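PDB 3P06: VP4 protein from Tellina virus 1, which probably acts as the serine protease that cleaves the viral polyprotein, of which it is itself one segment, into its final products. Local coordinates for residues E4-M16 with A109-V123. Residues are numbered along the deposited sequence; the frame is centred on the assembly and turned at random.
Sequences ELSAVGVLLPVLM and AADTLESQQTPFLMV. With URE (urea), chain G.
Val10 is wedged between the end of helix 104-111 and the loop that follows it. Its CG2 comes within 3.6 Å of Ala110 N and also meets the methyl groups of Ala109 and Ala110, Leu113 CD2 and the ring of Pro119. With Val10 CG1 anti to the backbone N (chi1 172°), that second methyl is turned to Val123, reaching its CG2 at 3.8 Å. The Val8 side chain crosses that of Leu113 at a slant, CG1 meeting CD2 at 3.9 Å, while selenomethionine Met122, bent at its last torsion (chi3 88°), sets CE over the face of the Leu12-Pro13 peptide, 3.4 Å from Pro13 N.

Polar links are few. Gly9 N donates to Thr118 OG1 (3.1 Å), and the same hydroxyl donates to a water that in turn donates to Ala7 O, so the passage from the loop at Ala7 into strand 9-18 is held twice, once through water. Further along, Val123 N donates to Leu11 O at 2.8 Å. A second water accepts from Leu11 N and donates to Pro119 O and Leu121 O, bridging the strand to the inverse gamma turn centred on Phe120.

Gln117, Thr118 and Pro119 line the urea pocket, and Leu12 lies near the predicted nucleophile Ser102. Strand 21-31 pairs with 9-18, helix 166-173 packs on Pro119 and Val123, and helix 138-149, carrying the predicted catalytic Lys141, rests on Pro13 and Met122.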
ATOM      1  N   GLU A   4      -8.404   3.303  15.287  1.00 21.72           N
ATOM      2  CA  GLU A   4      -9.258   2.922  14.192  1.00 22.70           C
ATOM      3  C   GLU A   4      -9.734   4.181  13.468  1.00 23.73           C
ATOM      4  O   GLU A   4     -10.305   5.070  14.102  1.00 24.51           O
ATOM      5  CB  GLU A   4     -10.503   2.192  14.668  1.00 24.90           C
ATOM      6  CG  GLU A   4     -11.307   1.655  13.469  1.00 33.52           C
ATOM      7  CD  GLU A   4     -12.797   2.023  13.496  1.00 50.17           C
ATOM      8  OE1 GLU A   4     -13.613   1.067  13.424  1.00 54.68           O
ATOM      9  OE2 GLU A   4     -13.178   3.246  13.560  1.00 56.49           O
ATOM     10  N   LEU A   5      -9.590   4.229  12.146  1.00 21.98           N
ATOM     11  CA  LEU A   5      -9.864   5.458  11.389  1.00 23.35           C
ATOM     12  C   LEU A   5     -10.833   5.125  10.266  1.00 23.25           C
ATOM     13  O   LEU A   5     -10.740   4.049   9.655  1.00 20.90           O
ATOM     14  CB  LEU A   5      -8.544   6.021  10.774  1.00 23.62           C
ATOM     15  CG  LEU A   5      -7.342   6.172  11.709  1.00 24.83           C
ATOM     16  CD1 LEU A   5      -6.128   6.554  10.931  1.00 27.72           C
ATOM     17  CD2 LEU A   5      -7.660   7.261  12.800  1.00 27.60           C
ATOM     18  N   SER A   6     -11.787   6.027   9.994  1.00 23.90           N
ATOM     19  CA  SER A   6     -12.577   5.978   8.758  1.00 25.35           C
ATOM     20  C   SER A   6     -11.627   6.351   7.672  1.00 24.38           C
ATOM     21  O   SER A   6     -10.993   7.363   7.776  1.00 26.92           O
ATOM     22  CB  SER A   6     -13.628   7.101   8.736  1.00 27.14           C
ATOM     23  OG  SER A   6     -14.580   6.805   9.692  1.00 31.45           O
ATOM     24  N   ALA A   7     -11.548   5.612   6.606  1.00 22.60           N
ATOM     25  CA  ALA A   7     -10.491   5.866   5.623  1.00 22.31           C
ATOM     26  C   ALA A   7     -10.817   5.075   4.425  1.00 21.09           C
ATOM     27  O   ALA A   7     -11.381   3.968   4.507  1.00 20.32           O
ATOM     28  CB  ALA A   7      -9.128   5.359   6.156  1.00 20.71           C
ATOM     29  N   VAL A   8     -10.401   5.613   3.307  1.00 21.17           N
ATOM     30  CA  VAL A   8     -10.552   4.922   2.050  1.00 21.59           C
ATOM     31  C   VAL A   8      -9.171   4.969   1.378  1.00 20.14           C
ATOM     32  O   VAL A   8      -8.479   5.978   1.475  1.00 19.22           O
ATOM     33  CB  VAL A   8     -11.690   5.597   1.231  1.00 23.45           C
ATOM     34  CG1 VAL A   8     -11.647   5.216  -0.248  1.00 24.72           C
ATOM     35  CG2 VAL A   8     -13.070   5.197   1.857  1.00 27.51           C
ATOM     36  N   GLY A   9      -8.770   3.875   0.756  1.00 19.51           N
ATOM     37  CA  GLY A   9      -7.511   3.837   0.046  1.00 19.44           C
ATOM     38  C   GLY A   9      -7.299   2.477  -0.570  1.00 19.50           C
ATOM     39  O   GLY A   9      -8.271   1.757  -0.840  1.00 20.32           O
ATOM     40  N   VAL A  10      -6.033   2.104  -0.797  1.00 17.62           N
ATOM     41  CA  VAL A  10      -5.764   0.836  -1.449  1.00 15.86           C
ATOM     42  C   VAL A  10      -4.668   0.079  -0.667  1.00 15.41           C
ATOM     43  O   VAL A  10      -3.599   0.663  -0.344  1.00 13.25           O
ATOM     44  CB  VAL A  10      -5.366   1.046  -2.968  1.00 18.39           C
ATOM     45  CG1 VAL A  10      -4.888  -0.279  -3.600  1.00 15.78           C
ATOM     46  CG2 VAL A  10      -6.570   1.628  -3.766  1.00 18.35           C
ATOM     47  N   LEU A  11      -4.969  -1.182  -0.346  1.00 14.23           N
ATOM     48  CA  LEU A  11      -4.102  -1.989   0.463  1.00 15.81           C
ATOM     49  C   LEU A  11      -2.855  -2.443  -0.342  1.00 15.82           C
ATOM     50  O   LEU A  11      -2.938  -2.704  -1.520  1.00 15.49           O
ATOM     51  CB  LEU A  11      -4.850  -3.254   0.893  1.00 15.11           C
ATOM     52  CG  LEU A  11      -5.797  -2.954   2.079  1.00 18.70           C
ATOM     53  CD1 LEU A  11      -6.665  -4.156   2.266  1.00 18.54           C
ATOM     54  CD2 LEU A  11      -4.996  -2.650   3.322  1.00 13.86           C
ATOM     55  N   LEU A  12      -1.732  -2.579   0.326  1.00 15.22           N
ATOM     56  CA  LEU A  12      -0.533  -3.103  -0.335  1.00 14.82           C
ATOM     57  C   LEU A  12       0.188  -4.031   0.656  1.00 15.05           C
ATOM     58  O   LEU A  12       0.317  -3.719   1.834  1.00 15.78           O
ATOM     59  CB  LEU A  12       0.412  -1.954  -0.824  1.00 13.01           C
ATOM     60  CG  LEU A  12       0.952  -1.057   0.297  1.00 14.58           C
ATOM     61  CD1 LEU A  12       2.470  -1.238   0.384  1.00 12.74           C
ATOM     62  CD2 LEU A  12       0.638   0.476   0.075  1.00 12.55           C
ATOM     63  N   PRO A  13       0.678  -5.161   0.162  1.00 17.08           N
ATOM     64  CA  PRO A  13       1.419  -6.094   1.019  1.00 17.94           C
ATOM     65  C   PRO A  13       2.866  -5.648   1.269  1.00 16.43           C
ATOM     66  O   PRO A  13       3.473  -5.021   0.408  1.00 16.31           O
ATOM     67  CB  PRO A  13       1.370  -7.426   0.216  1.00 19.00           C
ATOM     68  CG  PRO A  13       1.399  -6.990  -1.197  1.00 20.63           C
ATOM     69  CD  PRO A  13       0.544  -5.673  -1.222  1.00 17.40           C
ATOM     70  N   VAL A  14       3.385  -5.933   2.460  1.00 16.40           N
ATOM     71  CA  VAL A  14       4.795  -5.717   2.760  1.00 16.63           C
ATOM     72  C   VAL A  14       5.377  -6.961   3.387  1.00 17.80           C
ATOM     73  O   VAL A  14       4.663  -7.765   3.972  1.00 18.39           O
ATOM     74  CB  VAL A  14       5.051  -4.487   3.725  1.00 15.28           C
ATOM     75  CG1 VAL A  14       4.547  -3.251   3.071  1.00 14.53           C
ATOM     76  CG2 VAL A  14       4.371  -4.736   5.171  1.00 15.92           C
ATOM     77  N   LEU A  15       6.686  -7.106   3.270  1.00 18.55           N
ATOM     78  CA  LEU A  15       7.420  -8.201   3.889  1.00 21.47           C
ATOM     79  C   LEU A  15       8.419  -7.666   4.904  1.00 23.38           C
ATOM     80  O   LEU A  15       8.951  -6.591   4.691  1.00 24.06           O
ATOM     81  CB  LEU A  15       8.179  -8.987   2.819  1.00 21.78           C
ATOM     82  CG  LEU A  15       7.315  -9.594   1.704  1.00 23.25           C
ATOM     83  CD1 LEU A  15       8.299 -10.319   0.753  1.00 23.24           C
ATOM     84  CD2 LEU A  15       6.298 -10.573   2.237  1.00 18.49           C
HETATM   85  N   MSE A  16       8.661  -8.406   5.994  1.00 26.76           N
HETATM   86  CA  MSE A  16       9.513  -7.990   7.102  1.00 31.63           C
HETATM   87  C   MSE A  16      10.439  -9.108   7.441  1.00 36.39           C
HETATM   88  O   MSE A  16      10.010 -10.272   7.522  1.00 37.97           O
HETATM   89  CB  MSE A  16       8.719  -7.607   8.356  1.00 32.98           C
HETATM   90  CG  MSE A  16       8.016  -6.264   8.162  1.00 38.70           C
HETATM   91 SE   MSE A  16       6.404  -5.885   9.242  1.00 61.56          SE
HETATM   92  CE  MSE A  16       5.276  -7.362   8.561  1.00 53.63           C
ATOM     93  N   ALA A 109      -3.383   4.094  -7.537  1.00 21.82           N
ATOM     94  CA  ALA A 109      -4.754   3.602  -7.596  1.00 21.88           C
ATOM     95  C   ALA A 109      -5.634   4.287  -6.530  1.00 22.38           C
ATOM     96  O   ALA A 109      -6.768   4.641  -6.829  1.00 24.37           O
ATOM     97  CB  ALA A 109      -4.826   2.080  -7.497  1.00 20.55           C
ATOM     98  N   ALA A 110      -5.111   4.548  -5.330  1.00 22.11           N
ATOM     99  CA  ALA A 110      -5.863   5.216  -4.259  1.00 20.49           C
ATOM    100  C   ALA A 110      -6.130   6.675  -4.679  1.00 23.02           C
ATOM    101  O   ALA A 110      -7.236   7.226  -4.399  1.00 20.45           O
ATOM    102  CB  ALA A 110      -5.127   5.223  -2.975  1.00 19.37           C
ATOM    103  N   ASP A 111      -5.154   7.296  -5.351  1.00 24.01           N
ATOM    104  CA  ASP A 111      -5.354   8.727  -5.773  1.00 26.97           C
ATOM    105  C   ASP A 111      -6.535   8.963  -6.752  1.00 28.88           C
ATOM    106  O   ASP A 111      -7.242  10.005  -6.693  1.00 29.51           O
ATOM    107  CB  ASP A 111      -4.104   9.326  -6.379  1.00 26.47           C
ATOM    108  CG  ASP A 111      -4.210  10.862  -6.491  1.00 32.12           C
ATOM    109  OD1 ASP A 111      -4.361  11.531  -5.423  1.00 31.98           O
ATOM    110  OD2 ASP A 111      -4.175  11.392  -7.630  1.00 32.60           O
ATOM    111  N   THR A 112      -6.771   7.996  -7.640  1.00 29.20           N
ATOM    112  CA  THR A 112      -7.858   8.157  -8.632  1.00 30.77           C
ATOM    113  C   THR A 112      -9.039   7.242  -8.312  1.00 31.58           C
ATOM    114  O   THR A 112      -9.903   7.041  -9.144  1.00 33.21           O
ATOM    115  CB  THR A 112      -7.348   7.919 -10.081  1.00 31.82           C
ATOM    116  OG1 THR A 112      -6.663   6.654 -10.132  1.00 29.67           O
ATOM    117  CG2 THR A 112      -6.367   9.079 -10.518  1.00 28.44           C
ATOM    118  N   LEU A 113      -9.080   6.716  -7.096  1.00 35.76           N
ATOM    119  CA  LEU A 113     -10.224   5.973  -6.594  1.00 37.03           C
ATOM    120  C   LEU A 113     -11.382   6.920  -6.353  1.00 40.06           C
ATOM    121  O   LEU A 113     -11.274   7.891  -5.584  1.00 41.03           O
ATOM    122  CB  LEU A 113      -9.862   5.294  -5.291  1.00 35.50           C
ATOM    123  CG  LEU A 113     -10.765   4.241  -4.666  1.00 35.43           C
ATOM    124  CD1 LEU A 113     -11.049   3.140  -5.659  1.00 33.97           C
ATOM    125  CD2 LEU A 113     -10.068   3.693  -3.447  1.00 36.32           C
ATOM    126  N   GLU A 114     -12.488   6.678  -7.034  1.00 41.85           N
ATOM    127  CA  GLU A 114     -13.619   7.604  -6.893  1.00 46.64           C
ATOM    128  C   GLU A 114     -14.778   6.992  -6.135  1.00 47.22           C
ATOM    129  O   GLU A 114     -15.789   7.657  -5.918  1.00 50.24           O
ATOM    130  CB  GLU A 114     -14.074   8.122  -8.280  1.00 48.67           C
ATOM    131  CG  GLU A 114     -12.924   8.713  -9.103  1.00 51.45           C
ATOM    132  CD  GLU A 114     -12.499  10.106  -8.624  1.00 57.87           C
ATOM    133  OE1 GLU A 114     -11.363  10.529  -8.948  1.00 61.21           O
ATOM    134  OE2 GLU A 114     -13.308  10.795  -7.952  1.00 62.18           O
ATOM    135  N   SER A 115     -14.614   5.748  -5.682  1.00 47.36           N
ATOM    136  CA  SER A 115     -15.757   4.971  -5.185  1.00 48.33           C
ATOM    137  C   SER A 115     -16.155   5.255  -3.752  1.00 48.67           C
ATOM    138  O   SER A 115     -17.327   5.034  -3.392  1.00 50.25           O
ATOM    139  CB  SER A 115     -15.556   3.480  -5.383  1.00 47.35           C
ATOM    140  OG  SER A 115     -14.407   3.041  -4.682  1.00 46.58           O
ATOM    141  N   GLN A 116     -15.232   5.741  -2.920  1.00 47.45           N
ATOM    142  CA  GLN A 116     -15.628   5.996  -1.512  1.00 47.40           C
ATOM    143  C   GLN A 116     -15.595   4.692  -0.688  1.00 42.85           C
ATOM    144  O   GLN A 116     -15.982   4.652   0.491  1.00 43.22           O
ATOM    145  CB  GLN A 116     -17.037   6.603  -1.513  1.00 51.09           C
ATOM    146  CG  GLN A 116     -17.691   6.823  -0.166  1.00 57.54           C
ATOM    147  CD  GLN A 116     -17.213   8.122   0.454  1.00 65.31           C
ATOM    148  OE1 GLN A 116     -17.612   9.210   0.024  1.00 68.70           O
ATOM    149  NE2 GLN A 116     -16.326   8.018   1.450  1.00 65.29           N
ATOM    150  N   GLN A 117     -15.159   3.608  -1.327  1.00 38.01           N
ATOM    151  CA  GLN A 117     -14.906   2.356  -0.622  1.00 32.60           C
ATOM    152  C   GLN A 117     -13.539   1.829  -1.048  1.00 27.46           C
ATOM    153  O   GLN A 117     -13.165   1.871  -2.231  1.00 27.19           O
ATOM    154  CB  GLN A 117     -15.971   1.303  -0.952  1.00 33.38           C
ATOM    155  CG  GLN A 117     -17.368   1.608  -0.534  1.00 41.55           C
ATOM    156  CD  GLN A 117     -18.072   0.336  -0.137  1.00 47.86           C
ATOM    157  OE1 GLN A 117     -17.756  -0.740  -0.653  1.00 49.39           O
ATOM    158  NE2 GLN A 117     -18.995   0.436   0.820  1.00 50.75           N
ATOM    159  N   THR A 118     -12.801   1.297  -0.110  1.00 22.11           N
ATOM    160  CA  THR A 118     -11.520   0.606  -0.420  1.00 18.94           C
ATOM    161  C   THR A 118     -11.886  -0.681  -1.158  1.00 19.16           C
ATOM    162  O   THR A 118     -12.827  -1.375  -0.725  1.00 18.82           O
ATOM    163  CB  THR A 118     -10.874   0.236   0.925  1.00 17.82           C
ATOM    164  OG1 THR A 118     -10.558   1.450   1.623  1.00 16.83           O
ATOM    165  CG2 THR A 118      -9.651  -0.647   0.776  1.00 13.53           C
ATOM    166  N   PRO A 119     -11.190  -1.006  -2.280  1.00 18.87           N
ATOM    167  CA  PRO A 119     -11.474  -2.242  -3.005  1.00 18.78           C
ATOM    168  C   PRO A 119     -10.999  -3.479  -2.204  1.00 18.78           C
ATOM    169  O   PRO A 119     -10.029  -3.405  -1.428  1.00 18.44           O
ATOM    170  CB  PRO A 119     -10.598  -2.122  -4.300  1.00 19.96           C
ATOM    171  CG  PRO A 119      -9.556  -1.206  -3.983  1.00 20.30           C
ATOM    172  CD  PRO A 119     -10.154  -0.195  -2.962  1.00 18.38           C
ATOM    173  N   PHE A 120     -11.656  -4.604  -2.414  1.00 18.55           N
ATOM    174  CA  PHE A 120     -11.242  -5.811  -1.738  1.00 19.80           C
ATOM    175  C   PHE A 120     -10.189  -6.450  -2.619  1.00 19.47           C
ATOM    176  O   PHE A 120     -10.471  -7.426  -3.313  1.00 20.17           O
ATOM    177  CB  PHE A 120     -12.443  -6.709  -1.550  1.00 19.90           C
ATOM    178  CG  PHE A 120     -12.161  -7.952  -0.778  1.00 19.23           C
ATOM    179  CD1 PHE A 120     -11.763  -7.888   0.540  1.00 20.10           C
ATOM    180  CD2 PHE A 120     -12.332  -9.220  -1.379  1.00 19.51           C
ATOM    181  CE1 PHE A 120     -11.481  -9.067   1.264  1.00 21.20           C
ATOM    182  CE2 PHE A 120     -12.036 -10.406  -0.629  1.00 20.06           C
ATOM    183  CZ  PHE A 120     -11.654 -10.307   0.675  1.00 16.76           C
ATOM    184  N   LEU A 121      -8.985  -5.878  -2.599  1.00 18.34           N
ATOM    185  CA  LEU A 121      -7.950  -6.304  -3.478  1.00 19.40           C
ATOM    186  C   LEU A 121      -6.688  -5.608  -3.023  1.00 20.44           C
ATOM    187  O   LEU A 121      -6.708  -4.404  -2.742  1.00 24.05           O
ATOM    188  CB  LEU A 121      -8.275  -5.851  -4.901  1.00 20.60           C
ATOM    189  CG  LEU A 121      -7.309  -6.308  -6.007  1.00 21.84           C
ATOM    190  CD1 LEU A 121      -7.487  -7.752  -6.308  1.00 21.44           C
ATOM    191  CD2 LEU A 121      -7.448  -5.501  -7.302  1.00 21.82           C
HETATM  192  N   MSE A 122      -5.584  -6.318  -2.955  1.00 17.99           N
HETATM  193  CA  MSE A 122      -4.337  -5.675  -2.554  1.00 16.00           C
HETATM  194  C   MSE A 122      -3.574  -5.402  -3.832  1.00 16.43           C
HETATM  195  O   MSE A 122      -3.759  -6.116  -4.851  1.00 16.20           O
HETATM  196  CB  MSE A 122      -3.516  -6.610  -1.667  1.00 14.66           C
HETATM  197  CG  MSE A 122      -4.255  -6.942  -0.353  1.00 16.09           C
HETATM  198 SE   MSE A 122      -2.971  -7.964   0.782  1.00 24.15          SE
HETATM  199  CE  MSE A 122      -2.209  -6.365   1.588  1.00 12.02           C
ATOM    200  N   VAL A 123      -2.706  -4.403  -3.795  1.00 15.68           N
ATOM    201  CA  VAL A 123      -1.988  -4.077  -5.020  1.00 17.58           C
ATOM    202  C   VAL A 123      -0.484  -3.925  -4.750  1.00 16.28           C
ATOM    203  O   VAL A 123      -0.115  -3.316  -3.771  1.00 16.35           O
ATOM    204  CB  VAL A 123      -2.605  -2.775  -5.619  1.00 19.53           C
ATOM    205  CG1 VAL A 123      -1.742  -2.240  -6.771  1.00 20.98           C
ATOM    206  CG2 VAL A 123      -4.110  -3.027  -6.082  1.00 20.07           C
TER
HETATM  207  C   URE G 105     -15.502  -1.588  -4.455  1.00 53.58           C
HETATM  208  O   URE G 105     -14.603  -1.753  -5.287  1.00 53.22           O
HETATM  209  N1  URE G 105     -16.554  -0.841  -4.775  1.00 53.89           N
HETATM  210  N2  URE G 105     -15.475  -2.112  -3.215  1.00 52.84           N
HETATM  211  O   HOH W   1     -10.588   1.314   4.108  1.00 12.38           O
HETATM  212  O   HOH W   2      -7.330  -2.311  -1.391  1.00 10.54           O